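Local coordinates for protein tyrosinase (Burkholderia thailandensis, PDB 5ZRD) that catalyses the copper-dependent oxidation of phenols as a tyrosinase (monophenol monooxygenase), at a site holding two copper ions, at residues A[177-181]-A[283-288]; A[190-194]-A[513-517]; A[260-264]-A[484-488]. All coordinates share one frame; numbering follows the deposited sequence.

Interaction 1 of 3, residues A[177-181]-A[283-288]; sequences TVRYP and AVGGFD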
ATOM      1  N   THR A 177      31.615  14.075 -12.836  1.00 31.91           N
ATOM      2  CA  THR A 177      30.502  14.779 -13.427  1.00 28.47           C
ATOM      3  C   THR A 177      30.921  15.147 -14.836  1.00 30.89           C
ATOM      4  O   THR A 177      32.135  15.372 -15.031  1.00 30.67           O
ATOM      5  CB  THR A 177      30.071  15.995 -12.606  1.00 25.77           C
ATOM      6  OG1 THR A 177      31.170  16.884 -12.439  1.00 27.25           O
ATOM      7  CG2 THR A 177      29.554  15.624 -11.233  1.00 27.49           C
ATOM      8  N   VAL A 178      29.946  15.201 -15.756  1.00 29.57           N
ATOM      9  CA  VAL A 178      30.216  15.644 -17.114  1.00 31.03           C
ATOM     10  C   VAL A 178      29.207  16.696 -17.564  1.00 30.47           C
ATOM     11  O   VAL A 178      28.097  16.725 -17.130  1.00 32.93           O
ATOM     12  CB  VAL A 178      30.209  14.463 -18.108  1.00 34.53           C
ATOM     13  CG1 VAL A 178      31.249  13.440 -17.702  1.00 35.05           C
ATOM     14  CG2 VAL A 178      28.838  13.806 -18.258  1.00 34.68           C
ATOM     15  N   ARG A 179      29.667  17.487 -18.518  1.00 29.69           N
ATOM     16  CA  ARG A 179      28.945  18.507 -19.212  1.00 30.47           C
ATOM     17  C   ARG A 179      28.865  18.120 -20.687  1.00 32.17           C
ATOM     18  O   ARG A 179      29.564  17.203 -21.141  1.00 29.95           O
ATOM     19  CB  ARG A 179      29.693  19.833 -19.059  1.00 31.77           C
ATOM     20  CG  ARG A 179      29.702  20.371 -17.628  1.00 29.36           C
ATOM     21  CD  ARG A 179      30.803  21.385 -17.399  1.00 30.91           C
ATOM     22  NE  ARG A 179      30.901  21.740 -15.977  1.00 30.67           N
ATOM     23  CZ  ARG A 179      31.911  22.417 -15.477  1.00 30.13           C
ATOM     24  NH1 ARG A 179      32.769  22.984 -16.308  1.00 30.16           N
ATOM     25  NH2 ARG A 179      32.086  22.509 -14.166  1.00 29.27           N
ATOM     26  N   TYR A 180      27.965  18.781 -21.397  1.00 32.42           N
ATOM     27  CA  TYR A 180      27.928  18.726 -22.833  1.00 31.69           C
ATOM     28  C   TYR A 180      29.368  18.810 -23.344  1.00 32.61           C
ATOM     29  O   TYR A 180      30.096  19.649 -22.874  1.00 30.59           O
ATOM     30  CB  TYR A 180      27.085  19.890 -23.331  1.00 33.28           C
ATOM     31  CG  TYR A 180      26.993  20.097 -24.815  1.00 34.67           C
ATOM     32  CD1 TYR A 180      27.941  20.853 -25.496  1.00 38.09           C
ATOM     33  CD2 TYR A 180      25.912  19.611 -25.531  1.00 36.55           C
ATOM     34  CE1 TYR A 180      27.861  21.054 -26.865  1.00 34.20           C
ATOM     35  CE2 TYR A 180      25.805  19.814 -26.897  1.00 38.43           C
ATOM     36  CZ  TYR A 180      26.779  20.550 -27.566  1.00 38.71           C
ATOM     37  OH  TYR A 180      26.628  20.819 -28.894  1.00 41.34           O
ATOM     38  N   PRO A 181      29.761  17.965 -24.294  1.00 33.41           N
ATOM     39  CA  PRO A 181      28.828  17.131 -25.114  1.00 32.31           C
ATOM     40  C   PRO A 181      28.797  15.673 -24.651  1.00 29.71           C
ATOM     41  O   PRO A 181      28.372  14.802 -25.397  1.00 30.52           O
ATOM     42  CB  PRO A 181      29.459  17.176 -26.511  1.00 33.51           C
ATOM     43  CG  PRO A 181      30.929  17.099 -26.165  1.00 33.34           C
ATOM     44  CD  PRO A 181      31.094  17.947 -24.912  1.00 32.04           C
ATOM     45  N   ALA A 283      21.734  23.829 -21.757  1.00 30.07           N
ATOM     46  CA  ALA A 283      22.875  24.068 -22.640  1.00 26.84           C
ATOM     47  C   ALA A 283      24.131  23.390 -22.076  1.00 31.34           C
ATOM     48  O   ALA A 283      24.807  22.583 -22.741  1.00 32.52           O
ATOM     49  CB  ALA A 283      23.084  25.548 -22.802  1.00 26.61           C
ATOM     50  N   VAL A 284      24.441  23.704 -20.824  1.00 32.15           N
ATOM     51  CA  VAL A 284      25.586  23.130 -20.150  1.00 28.94           C
ATOM     52  C   VAL A 284      25.402  21.620 -19.954  1.00 29.91           C
ATOM     53  O   VAL A 284      26.377  20.871 -19.955  1.00 35.09           O
ATOM     54  CB  VAL A 284      25.802  23.838 -18.811  1.00 30.11           C
ATOM     55  CG1 VAL A 284      26.791  23.070 -17.953  1.00 34.41           C
ATOM     56  CG2 VAL A 284      26.256  25.274 -19.012  1.00 30.64           C
ATOM     57  N   GLY A 285      24.173  21.159 -19.759  1.00 30.15           N
ATOM     58  CA  GLY A 285      23.901  19.749 -19.356  1.00 29.11           C
ATOM     59  C   GLY A 285      23.473  18.816 -20.498  1.00 30.20           C
ATOM     60  O   GLY A 285      23.039  17.681 -20.210  1.00 28.97           O
ATOM     61  N   GLY A 286      23.532  19.256 -21.763  1.00 29.70           N
ATOM     62  CA  GLY A 286      23.574  18.320 -22.906  1.00 32.40           C
ATOM     63  C   GLY A 286      22.680  18.632 -24.106  1.00 31.55           C
ATOM     64  O   GLY A 286      22.668  17.826 -25.070  1.00 34.09           O
ATOM     65  N   PHE A 287      21.933  19.741 -24.113  1.00 32.91           N
ATOM     66  CA  PHE A 287      21.088  20.091 -25.268  1.00 30.89           C
ATOM     67  C   PHE A 287      21.788  21.112 -26.187  1.00 35.13           C
ATOM     68  O   PHE A 287      22.149  22.252 -25.773  1.00 33.24           O
ATOM     69  CB  PHE A 287      19.757  20.656 -24.781  1.00 31.37           C
ATOM     70  CG  PHE A 287      18.903  19.653 -24.064  1.00 29.94           C
ATOM     71  CD1 PHE A 287      19.205  19.274 -22.773  1.00 28.31           C
ATOM     72  CD2 PHE A 287      17.811  19.078 -24.686  1.00 29.55           C
ATOM     73  CE1 PHE A 287      18.440  18.331 -22.110  1.00 28.45           C
ATOM     74  CE2 PHE A 287      17.020  18.165 -24.008  1.00 28.25           C
ATOM     75  CZ  PHE A 287      17.344  17.789 -22.725  1.00 29.57           C
ATOM     76  N   ASP A 288      22.001  20.683 -27.429  1.00 37.18           N
ATOM     77  CA  ASP A 288      22.404  21.536 -28.557  1.00 42.62           C
ATOM     78  C   ASP A 288      21.319  22.548 -28.800  1.00 43.28           C
ATOM     79  O   ASP A 288      20.193  22.109 -28.959  1.00 41.81           O
ATOM     80  CB  ASP A 288      22.496  20.659 -29.831  1.00 45.90           C
ATOM     81  CG  ASP A 288      23.732  20.947 -30.682  1.00 57.67           C
ATOM     82  OD1 ASP A 288      24.460  21.948 -30.470  1.00 51.03           O
ATOM     83  OD2 ASP A 288      23.987  20.130 -31.594  1.00 69.87           O
TER

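Interaction 2 of 3, residues A[190-194]-A[513-517]; sequences EALEQ and GVPSA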
ATOM      1  N   GLU A 190      21.831  -0.626 -20.170  1.00 39.85           N
ATOM      2  CA  GLU A 190      21.562   0.054 -21.429  1.00 44.64           C
ATOM      3  C   GLU A 190      21.994   1.525 -21.308  1.00 43.60           C
ATOM      4  O   GLU A 190      22.666   2.034 -22.202  1.00 44.74           O
ATOM      5  CB  GLU A 190      20.105  -0.147 -21.859  1.00 49.63           C
ATOM      6  CG  GLU A 190      19.091   0.553 -20.967  1.00 60.73           C
ATOM      7  CD  GLU A 190      17.686  -0.043 -20.883  1.00 76.63           C
ATOM      8  OE1 GLU A 190      16.984  -0.061 -21.943  1.00 74.08           O
ATOM      9  OE2 GLU A 190      17.273  -0.465 -19.740  1.00 71.69           O
ATOM     10  N   ALA A 191      21.710   2.195 -20.190  1.00 38.71           N
ATOM     11  CA  ALA A 191      22.114   3.606 -20.085  1.00 36.45           C
ATOM     12  C   ALA A 191      23.636   3.697 -20.218  1.00 34.22           C
ATOM     13  O   ALA A 191      24.167   4.565 -20.933  1.00 32.99           O
ATOM     14  CB  ALA A 191      21.621   4.219 -18.800  1.00 36.48           C
ATOM     15  N   LEU A 192      24.322   2.793 -19.539  1.00 33.42           N
ATOM     16  CA  LEU A 192      25.781   2.772 -19.528  1.00 39.52           C
ATOM     17  C   LEU A 192      26.315   2.486 -20.936  1.00 40.71           C
ATOM     18  O   LEU A 192      27.226   3.180 -21.421  1.00 39.64           O
ATOM     19  CB  LEU A 192      26.259   1.699 -18.546  1.00 42.99           C
ATOM     20  CG  LEU A 192      27.770   1.509 -18.451  1.00 43.58           C
ATOM     21  CD1 LEU A 192      28.470   2.816 -18.144  1.00 39.80           C
ATOM     22  CD2 LEU A 192      28.080   0.486 -17.374  1.00 48.19           C
ATOM     23  N   GLU A 193      25.726   1.492 -21.572  1.00 41.68           N
ATOM     24  CA  GLU A 193      26.070   1.152 -22.937  1.00 48.44           C
ATOM     25  C   GLU A 193      25.925   2.402 -23.820  1.00 46.19           C
ATOM     26  O   GLU A 193      26.895   2.762 -24.497  1.00 48.41           O
ATOM     27  CB  GLU A 193      25.214  -0.015 -23.437  1.00 52.26           C
ATOM     28  CG  GLU A 193      25.564  -0.441 -24.863  1.00 65.05           C
ATOM     29  CD  GLU A 193      26.908  -1.140 -25.042  1.00 69.61           C
ATOM     30  OE1 GLU A 193      26.900  -2.357 -25.333  1.00 82.48           O
ATOM     31  OE2 GLU A 193      27.964  -0.480 -24.884  1.00 67.61           O
ATOM     32  N   GLN A 194      24.763   3.076 -23.778  1.00 47.42           N
ATOM     33  CA  GLN A 194      24.490   4.272 -24.651  1.00 54.67           C
ATOM     34  C   GLN A 194      25.472   5.405 -24.323  1.00 48.72           C
ATOM     35  O   GLN A 194      25.970   6.089 -25.201  1.00 44.07           O
ATOM     36  CB  GLN A 194      23.042   4.778 -24.534  1.00 67.10           C
ATOM     37  CG  GLN A 194      21.967   3.810 -25.053  1.00 84.15           C
ATOM     38  CD  GLN A 194      22.430   2.797 -26.086  1.00104.63           C
ATOM     39  OE1 GLN A 194      22.589   1.604 -25.797  1.00111.15           O
ATOM     40  NE2 GLN A 194      22.654   3.260 -27.310  1.00101.40           N
ATOM     41  N   GLY A 513      16.948   8.205 -22.952  1.00132.80           N
ATOM     42  CA  GLY A 513      18.403   8.112 -22.735  1.00139.29           C
ATOM     43  C   GLY A 513      18.918   6.692 -22.925  1.00153.51           C
ATOM     44  O   GLY A 513      19.993   6.346 -22.417  1.00138.42           O
ATOM     45  N   VAL A 514      18.159   5.888 -23.684  1.00164.98           N
ATOM     46  CA  VAL A 514      18.307   4.418 -23.737  1.00162.23           C
ATOM     47  C   VAL A 514      17.853   3.922 -25.128  1.00166.12           C
ATOM     48  O   VAL A 514      17.273   4.702 -25.891  1.00161.77           O
ATOM     49  CB  VAL A 514      17.517   3.759 -22.580  1.00152.16           C
ATOM     50  CG1 VAL A 514      18.072   4.129 -21.209  1.00137.33           C
ATOM     51  CG2 VAL A 514      16.031   4.078 -22.632  1.00150.27           C
ATOM     52  N   PRO A 515      18.132   2.636 -25.493  1.00169.52           N
ATOM     53  CA  PRO A 515      17.614   2.006 -26.728  1.00166.13           C
ATOM     54  C   PRO A 515      16.350   1.143 -26.544  1.00169.64           C
ATOM     55  O   PRO A 515      15.824   0.623 -27.531  1.00164.69           O
ATOM     56  CB  PRO A 515      18.780   1.121 -27.186  1.00160.60           C
ATOM     57  CG  PRO A 515      19.327   0.578 -25.896  1.00160.23           C
ATOM     58  CD  PRO A 515      19.046   1.659 -24.868  1.00168.56           C
ATOM     59  N   SER A 516      15.878   0.988 -25.304  1.00169.76           N
ATOM     60  CA  SER A 516      14.626   0.280 -24.994  1.00162.93           C
ATOM     61  C   SER A 516      13.471   1.283 -24.835  1.00167.32           C
ATOM     62  O   SER A 516      12.322   0.877 -24.628  1.00158.24           O
ATOM     63  CB  SER A 516      14.790  -0.565 -23.752  1.00154.93           C
ATOM     64  OG  SER A 516      13.633  -1.344 -23.497  1.00149.59           O
ATOM     65  N   ALA A 517      13.783   2.582 -24.928  1.00169.05           N
ATOM     66  CA  ALA A 517      12.800   3.669 -24.793  1.00160.86           C
ATOM     67  C   ALA A 517      12.999   4.706 -25.909  1.00161.81           C
ATOM     68  O   ALA A 517      12.697   5.889 -25.722  1.00160.37           O
ATOM     69  CB  ALA A 517      12.918   4.301 -23.424  1.00150.26           C
TER

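Interaction 3 of 3, residues A[260-264]-A[484-488]; sequences SVWNS and IVAHF. With CIT (citric acid), chain E.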
ATOM      1  N   SER A 260       3.205  30.746 -16.363  1.00 28.63           N
ATOM      2  CA  SER A 260       2.405  30.130 -17.422  1.00 31.84           C
ATOM      3  C   SER A 260       0.928  30.515 -17.258  1.00 30.90           C
ATOM      4  O   SER A 260       0.250  30.949 -18.257  1.00 29.90           O
ATOM      5  CB  SER A 260       2.605  28.641 -17.460  1.00 29.90           C
ATOM      6  OG  SER A 260       1.645  28.014 -18.291  1.00 34.12           O
ATOM      7  N   VAL A 261       0.441  30.395 -16.025  1.00 28.62           N
ATOM      8  CA  VAL A 261      -0.963  30.666 -15.754  1.00 30.48           C
ATOM      9  C   VAL A 261      -1.220  32.178 -15.912  1.00 28.50           C
ATOM     10  O   VAL A 261      -2.250  32.615 -16.502  1.00 27.25           O
ATOM     11  CB  VAL A 261      -1.412  30.111 -14.382  1.00 37.80           C
ATOM     12  CG1 VAL A 261      -2.869  30.452 -14.066  1.00 39.98           C
ATOM     13  CG2 VAL A 261      -1.220  28.603 -14.309  1.00 42.22           C
ATOM     14  N   TRP A 262      -0.299  32.987 -15.421  1.00 28.17           N
ATOM     15  CA  TRP A 262      -0.378  34.439 -15.640  1.00 29.37           C
ATOM     16  C   TRP A 262      -0.461  34.738 -17.147  1.00 28.04           C
ATOM     17  O   TRP A 262      -1.258  35.576 -17.592  1.00 28.14           O
ATOM     18  CB  TRP A 262       0.818  35.158 -14.999  1.00 27.80           C
ATOM     19  CG  TRP A 262       0.749  36.655 -15.090  1.00 29.91           C
ATOM     20  CD1 TRP A 262       1.180  37.442 -16.126  1.00 30.81           C
ATOM     21  CD2 TRP A 262       0.238  37.553 -14.095  1.00 26.61           C
ATOM     22  NE1 TRP A 262       0.948  38.756 -15.852  1.00 30.47           N
ATOM     23  CE2 TRP A 262       0.390  38.857 -14.603  1.00 31.87           C
ATOM     24  CE3 TRP A 262      -0.308  37.380 -12.824  1.00 30.95           C
ATOM     25  CZ2 TRP A 262      -0.022  39.989 -13.894  1.00 31.52           C
ATOM     26  CZ3 TRP A 262      -0.724  38.497 -12.126  1.00 31.57           C
ATOM     27  CH2 TRP A 262      -0.570  39.782 -12.650  1.00 29.41           C
ATOM     28  N   ASN A 263       0.393  34.092 -17.929  1.00 29.03           N
ATOM     29  CA  ASN A 263       0.415  34.321 -19.372  1.00 30.02           C
ATOM     30  C   ASN A 263      -0.888  33.823 -20.032  1.00 34.13           C
ATOM     31  O   ASN A 263      -1.220  34.265 -21.139  1.00 34.76           O
ATOM     32  CB  ASN A 263       1.663  33.682 -19.979  1.00 30.62           C
ATOM     33  CG  ASN A 263       2.928  34.466 -19.678  1.00 30.52           C
ATOM     34  OD1 ASN A 263       2.879  35.648 -19.326  1.00 31.50           O
ATOM     35  ND2 ASN A 263       4.077  33.842 -19.863  1.00 28.55           N
ATOM     36  N   SER A 264      -1.625  32.889 -19.417  1.00 33.11           N
ATOM     37  CA  SER A 264      -2.887  32.425 -20.031  1.00 35.63           C
ATOM     38  C   SER A 264      -4.051  33.358 -19.654  1.00 36.14           C
ATOM     39  O   SER A 264      -5.089  33.222 -20.247  1.00 37.38           O
ATOM     40  CB  SER A 264      -3.221  30.977 -19.682  1.00 38.17           C
ATOM     41  OG  SER A 264      -2.273  30.042 -20.219  1.00 37.28           O
ATOM     42  N   ILE A 484       0.930  19.967 -21.320  1.00 62.57           N
ATOM     43  CA  ILE A 484       1.821  20.794 -22.130  1.00 60.61           C
ATOM     44  C   ILE A 484       1.078  22.114 -22.418  1.00 50.39           C
ATOM     45  O   ILE A 484       0.072  22.130 -23.125  1.00 51.16           O
ATOM     46  CB  ILE A 484       2.265  20.082 -23.432  1.00 67.56           C
ATOM     47  CG1 ILE A 484       2.795  18.660 -23.199  1.00 71.55           C
ATOM     48  CG2 ILE A 484       3.277  20.932 -24.193  1.00 68.87           C
ATOM     49  CD1 ILE A 484       4.257  18.577 -22.805  1.00 67.05           C
ATOM     50  N   VAL A 485       1.528  23.213 -21.840  1.00 42.66           N
ATOM     51  CA  VAL A 485       1.008  24.527 -22.231  1.00 45.32           C
ATOM     52  C   VAL A 485       2.201  25.477 -22.354  1.00 39.72           C
ATOM     53  O   VAL A 485       2.993  25.548 -21.468  1.00 39.54           O
ATOM     54  CB  VAL A 485      -0.071  25.043 -21.259  1.00 43.14           C
ATOM     55  CG1 VAL A 485       0.289  24.749 -19.830  1.00 47.35           C
ATOM     56  CG2 VAL A 485      -0.332  26.520 -21.441  1.00 45.11           C
ATOM     57  N   ALA A 486       2.353  26.128 -23.498  1.00 36.86           N
ATOM     58  CA  ALA A 486       3.512  26.962 -23.751  1.00 36.75           C
ATOM     59  C   ALA A 486       3.050  28.186 -24.538  1.00 38.75           C
ATOM     60  O   ALA A 486       2.191  28.039 -25.400  1.00 37.93           O
ATOM     61  CB  ALA A 486       4.565  26.191 -24.512  1.00 38.81           C
ATOM     62  N   HIS A 487       3.588  29.365 -24.226  1.00 33.96           N
ATOM     63  CA  HIS A 487       3.256  30.553 -24.976  1.00 34.58           C
ATOM     64  C   HIS A 487       4.490  31.064 -25.720  1.00 37.27           C
ATOM     65  O   HIS A 487       5.612  30.923 -25.234  1.00 37.32           O
ATOM     66  CB  HIS A 487       2.745  31.675 -24.079  1.00 32.93           C
ATOM     67  CG  HIS A 487       1.697  31.254 -23.120  1.00 32.85           C
ATOM     68  ND1 HIS A 487       0.354  31.294 -23.438  1.00 36.03           N
ATOM     69  CD2 HIS A 487       1.784  30.792 -21.857  1.00 29.15           C
ATOM     70  CE1 HIS A 487      -0.344  30.890 -22.382  1.00 34.37           C
ATOM     71  NE2 HIS A 487       0.518  30.565 -21.415  1.00 31.59           N
ATOM     72  N   PHE A 488       4.258  31.691 -26.882  1.00 36.56           N
ATOM     73  CA  PHE A 488       5.356  32.232 -27.685  1.00 33.77           C
ATOM     74  C   PHE A 488       4.901  33.556 -28.267  1.00 32.08           C
ATOM     75  O   PHE A 488       3.752  33.687 -28.652  1.00 33.56           O
ATOM     76  CB  PHE A 488       5.800  31.273 -28.792  1.00 31.95           C
ATOM     77  CG  PHE A 488       6.244  29.906 -28.323  1.00 29.95           C
ATOM     78  CD1 PHE A 488       7.565  29.652 -27.993  1.00 29.48           C
ATOM     79  CD2 PHE A 488       5.350  28.863 -28.234  1.00 30.21           C
ATOM     80  CE1 PHE A 488       7.975  28.395 -27.584  1.00 29.69           C
ATOM     81  CE2 PHE A 488       5.756  27.607 -27.801  1.00 30.58           C
ATOM     82  CZ  PHE A 488       7.065  27.375 -27.463  1.00 29.34           C
TER
HETATM   83  C1  CIT E 601       6.416  29.848 -18.356  1.00 56.69           C
HETATM   84  O1  CIT E 601       5.512  29.050 -18.711  1.00 50.37           O
HETATM   85  O2  CIT E 601       6.863  29.780 -17.204  1.00 60.59           O
HETATM   86  C2  CIT E 601       7.033  30.945 -19.219  1.00 53.10           C
HETATM   87  C3  CIT E 601       6.806  30.912 -20.746  1.00 51.37           C
HETATM   88  O7  CIT E 601       6.660  32.250 -21.186  1.00 51.55           O
HETATM   89  C4  CIT E 601       8.090  30.765 -21.538  1.00 58.51           C
HETATM   90  C5  CIT E 601       8.920  32.022 -21.151  1.00 58.47           C
HETATM   91  O3  CIT E 601       8.744  33.194 -21.570  1.00 48.48           O
HETATM   92  O4  CIT E 601       9.808  31.847 -20.329  1.00 61.91           O
HETATM   93  C6  CIT E 601       5.457  30.319 -21.141  1.00 40.59           C
HETATM   94  O5  CIT E 601       5.293  29.398 -21.923  1.00 37.27           O
HETATM   95  O6  CIT E 601       4.450  30.845 -20.656  1.00 33.30           O

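Interaction 1 of 3, residues A[177-181]-A[283-288]
The carbonyl O of Val-284 accepts the backbone N-H of Tyr-180, with Tyr-180 N 3.0 Å from Val-284 O and an N-H...O angle of 162°. This acceptor belongs to the last turn of helix 274-285, which closes in a Schellman motif at Gly-286; its partner, the 177-181 loop, comes from elsewhere in the tyrosinase domain. The same helix carries the copper ligands His-277 and His-281, and the side chain of Val-284 lies about 10 Å from a copper ion.

Around this bond the side chains divide. Arg-179 runs alongside Val-284, both pointing the same way, with CG of Arg-179 4.0 Å from CG1 of Val-284. The extended chain of Arg-179 takes its guanidinium to a salt bridge with Asp-313 and to the carbonyls of Leu-133 and Leu-149.

Tyr-180 heads in another direction. With CG anti to the backbone N (chi1 175°), the ring runs along the turn at 285-288, and Gly-286 meets its edge: CD2 of Tyr-180 is 3.7 Å from C of Gly-286. One face of the ring carries Pro-181, which follows a cis peptide bond and sets its CB over the ring centre. At the far end the ring and the Asp-288 carboxylate have planes 51° apart, and OH of Tyr-180 stands 2.9 Å from OD1 of Asp-288.

Interaction 2 of 3, residues A[190-194]-A[513-517]
Glu-190 meets the 513-517 loop along nearly its whole length, beginning at CB, which lies 3.7 Å from CD of Pro-515. The next atom, CG, turns to a different neighbour: Glu-190 CG packs 3.7 Å from CG1 of Val-514, and the two side chains pass at a slant. A chi1 of 68° sets Glu-190 CG between its own backbone N and carbonyl carbon, and from there the chain extends across the valine. CD of Glu-190 continues past CB of Val-514, 4.2 Å away, toward Ser-516. There the carboxylate is modelled too close to a poorly ordered serine, so nothing rests on that approach, and no hydrogen bond joins the two segments.

The element that supplies this side chain is helix 189-200, within the central tyrosinase domain, and it packs against the loop that leads from strand 502-509 to strand 531-534. The contact thus ties the helical part of the fold to a C-terminal connection more than 300 residues further along the chain.

One turn later, Gln-194 comes to the same loop; its backbone N is bonded to the carbonyl O of Glu-190, which places the two side chains a helical turn apart. Gln-194 bends at chi2 (-24°), folding its amide across Pro-515. CG of Gln-194 lies 3.6 Å from CD of Pro-515, while the amide OE1 comes 3.4 Å from CG of the same ring. Next to Glu-190 in the chain, CB of Ala-191 reaches CG1 of Val-514 at 4.3 Å. At the outer margin, Ser-516 also packs on Arg-161 of a neighbouring subunit.

Interaction 3 of 3, residues A[260-264]-A[484-488]
His-487 presents its imidazole to helix 256-265 with Asn-263 over one face and Ser-264 at the edge. CB of Asn-263 sits 3.8 Å from the ring centroid, 27° off the ring normal, a CH-pi contact displaced toward the ring's rim. Ser-264 comes in the ring plane instead, its OG 3.1 Å from NE2 of His-487. The third approach is oblique: NE2 of His-487 donates to the carbonyl O of Ser-260 over 3.2 Å, with a bent N-H...O angle of 138° and the acceptor tilted out of the ring plane. ND1, the other ring nitrogen, is bonded to the hydroxyl of Thr-428 on the adjacent strand, so the ring's rotation is fixed from both nitrogens. His-487 CG lies anti to the carbonyl carbon, which directs the ring from its strand to the helix.

Helix and strand cross at 62°, a helix packed on strand 485-489, an outermost strand, within this chain, of a three-stranded antiparallel sheet. Beside the histidine, OG of Ser-260 meets the methyl CG1 of Val-485 at 3.9 Å.

A citrate, probably from the crystallisation liquor, bridges helix and strand beside the histidine. Its O5 accepts the backbone N-H of His-487, N to O5 2.9 Å, while its O6 accepts an N-H of Asn-263 ND2 at 3.1 Å. One carboxylate thus joins strand and helix; Lys-464 also bonds the citrate. As donor to Ser-260, NE2 carries a proton; the nearby anion might favour a charged ring, but the bonds do not decide it.

Interaction 1 lies closest to the centre of the chain and is partly buried, whereas interactions 2 and 3 are surface contacts away from the copper site. None shares an element with another, although helix 256-265 of interaction 3 precedes helix 274-285 of interaction 1 in the chain. Interactions 1 and 2 are neighbours, with nearest atoms about 9 Å apart; interaction 3 is nested along the chain within the loop closed by interaction 2. Their chemistry follows their place: interaction 1 makes a backbone bond to a carbonyl of a helix's last turn, carbon contacts without hydrogen bonds suffice in interaction 2, and in interaction 3 a histidine joins helix to strand, with a probably adventitious citrate bridging beside it.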